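Local coordinates for protein methanogen homoaconitase large subunit (Methanocaldococcus jannaschii, PDB 4KP2) that forms the large subunit of a hydro-lyase that interconverts homocitrate and homoisocitrate through cis-homoaconitate, using a [4Fe-4S] cluster, at residues A[400-405]-A[410-415]. Numbering follows the deposited sequence.
Sequences CLSTTN and GRMGHI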
loop_
_atom_site.group_PDB
_atom_site.type_symbol
_atom_site.label_atom_id
_atom_site.label_comp_id
_atom_site.label_asym_id
_atom_site.label_seq_id
_atom_site.Cartn_x
_atom_site.Cartn_y
_atom_site.Cartn_z
ATOM N N CYS A 400 10.223 -4.215 -15.374
ATOM C CA CYS A 400 9.400 -4.868 -14.363
ATOM C C CYS A 400 8.909 -6.243 -14.805
ATOM O O CYS A 400 8.427 -6.413 -15.923
ATOM C CB CYS A 400 8.204 -3.989 -13.994
ATOM S SG CYS A 400 7.002 -4.789 -12.906
ATOM N N LEU A 401 9.039 -7.222 -13.915
ATOM C CA LEU A 401 8.488 -8.550 -14.147
ATOM C C LEU A 401 7.199 -8.699 -13.351
ATOM O O LEU A 401 7.221 -8.730 -12.121
ATOM C CB LEU A 401 9.486 -9.631 -13.737
ATOM C CG LEU A 401 8.993 -11.071 -13.893
ATOM C CD1 LEU A 401 8.702 -11.384 -15.350
ATOM C CD2 LEU A 401 10.002 -12.052 -13.329
ATOM N N SER A 402 6.077 -8.793 -14.055
ATOM C CA SER A 402 4.774 -8.798 -13.400
ATOM C C SER A 402 3.983 -10.081 -13.638
ATOM O O SER A 402 4.240 -10.818 -14.589
ATOM C CB SER A 402 3.950 -7.592 -13.855
ATOM O OG SER A 402 2.673 -7.594 -13.245
ATOM N N THR A 403 3.020 -10.336 -12.759
ATOM C CA THR A 403 2.119 -11.471 -12.906
ATOM C C THR A 403 0.789 -11.002 -13.481
ATOM O O THR A 403 -0.198 -11.736 -13.468
ATOM C CB THR A 403 1.866 -12.179 -11.564
ATOM O OG1 THR A 403 1.266 -11.260 -10.644
ATOM C CG2 THR A 403 3.171 -12.697 -10.982
ATOM N N THR A 404 0.773 -9.771 -13.984
ATOM C CA THR A 404 -0.420 -9.199 -14.597
ATOM C C THR A 404 -0.662 -9.763 -15.993
ATOM O O THR A 404 -0.037 -10.742 -16.400
ATOM C CB THR A 404 -0.333 -7.664 -14.689
ATOM O OG1 THR A 404 0.930 -7.286 -15.250
ATOM C CG2 THR A 404 -0.479 -7.036 -13.313
ATOM N N ASN A 405 -1.570 -9.128 -16.727
ATOM C CA ASN A 405 -1.944 -9.600 -18.055
ATOM C C ASN A 405 -1.626 -8.607 -19.170
ATOM O O ASN A 405 -1.683 -8.956 -20.351
ATOM C CB ASN A 405 -3.426 -9.976 -18.085
ATOM C CG ASN A 405 -4.298 -8.970 -17.363
ATOM O OD1 ASN A 405 -3.983 -7.782 -17.310
ATOM N ND2 ASN A 405 -5.400 -9.444 -16.795
ATOM N N GLY A 410 4.777 1.441 -22.052
ATOM C CA GLY A 410 4.476 2.559 -21.178
ATOM C C GLY A 410 3.231 2.331 -20.346
ATOM O O GLY A 410 2.506 3.273 -20.025
ATOM N N ARG A 411 2.984 1.075 -19.991
ATOM C CA ARG A 411 1.795 0.716 -19.229
ATOM C C ARG A 411 1.952 1.042 -17.745
ATOM O O ARG A 411 1.026 1.552 -17.112
ATOM C CB ARG A 411 1.474 -0.768 -19.406
ATOM C CG ARG A 411 0.219 -1.218 -18.680
ATOM C CD ARG A 411 -0.919 -1.499 -19.647
ATOM N NE ARG A 411 -1.169 -0.385 -20.558
ATOM C CZ ARG A 411 -2.210 -0.318 -21.382
ATOM N NH1 ARG A 411 -3.104 -1.296 -21.402
ATOM N NH2 ARG A 411 -2.362 0.728 -22.181
ATOM N N MET A 412 3.125 0.746 -17.196
ATOM C CA MET A 412 3.378 0.970 -15.776
ATOM C C MET A 412 4.134 2.266 -15.500
ATOM O O MET A 412 4.735 2.421 -14.438
ATOM C CB MET A 412 4.134 -0.212 -15.166
ATOM C CG MET A 412 3.291 -1.453 -14.966
ATOM S SD MET A 412 4.174 -2.738 -14.061
ATOM C CE MET A 412 2.912 -4.001 -13.957
ATOM N N GLY A 413 4.108 3.191 -16.452
ATOM C CA GLY A 413 4.737 4.482 -16.248
ATOM C C GLY A 413 5.345 5.094 -17.493
ATOM O O GLY A 413 4.639 5.409 -18.452
ATOM N N HIS A 414 6.663 5.269 -17.469
ATOM C CA HIS A 414 7.381 5.917 -18.560
ATOM C C HIS A 414 7.214 5.147 -19.863
ATOM O O HIS A 414 7.147 3.918 -19.862
ATOM C CB HIS A 414 8.865 6.044 -18.211
ATOM C CG HIS A 414 9.572 7.130 -18.959
ATOM N ND1 HIS A 414 9.955 7.002 -20.277
ATOM C CD2 HIS A 414 9.974 8.363 -18.569
ATOM C CE1 HIS A 414 10.557 8.110 -20.668
ATOM N NE2 HIS A 414 10.582 8.952 -19.651
ATOM N N ILE A 415 7.147 5.878 -20.971
ATOM C CA ILE A 415 6.931 5.273 -22.282
ATOM C C ILE A 415 8.125 4.421 -22.718
ATOM O O ILE A 415 7.999 3.552 -23.581
ATOM C CB ILE A 415 6.622 6.349 -23.350
ATOM C CG1 ILE A 415 6.000 5.715 -24.597
ATOM C CG2 ILE A 415 7.873 7.148 -23.693
ATOM C CD1 ILE A 415 4.703 4.992 -24.327
#
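M412 reaches from the loop 410-415 to the end of strand 399-402, and its thioether accounts for every touch between the two segments. The apolar part is sulfur on sulfur: SD of M412 lies 3.7 Å from SG of C400. C400 and S402, two apart on the strand, project from the same face, the one that meets the loop; L401 between them points to the other, where it packs on Y420 and on S430 of helix 424-433. A small, polarisable thiol suits the place of C400: buried, and with SG hydrogen-bonded to another part of the chain, it can still pack against the thioether sulfur. M412 is straight beyond CG (chi2 -173°, chi3 178°), which carries its terminal methyl past C400 to S402 and T404.

There the methyl meets a polar pair. CE of M412 is 3.7 Å from both CB and OG of S402, and 4.0 Å from OG1 of T404; the side chains of M412 and T404 cross at a slant. The two hydroxyls are already hydrogen-bonded to each other, S402 OG to T404 OG1 at 2.7 Å. Serine and threonine suit these places because such short side chains can satisfy each other while CB of S402 still accepts the methyl. A chi1 of 49° sets OG1 of T404 between its backbone N and carbonyl carbon, turned back to S402.

S402 ends strand 399-402, which lies between strands 317-320 and 418-421 of the parallel sheet, and T404 sits beside C386, a predicted ligand of the iron-sulfur cluster. Between the segments the contact thus rests on dispersion and weakly polar touches: the extended thioether lies against the strand end, where the hydroxyl pair probably helps to hold S402 and T404 together next to the probable cluster site.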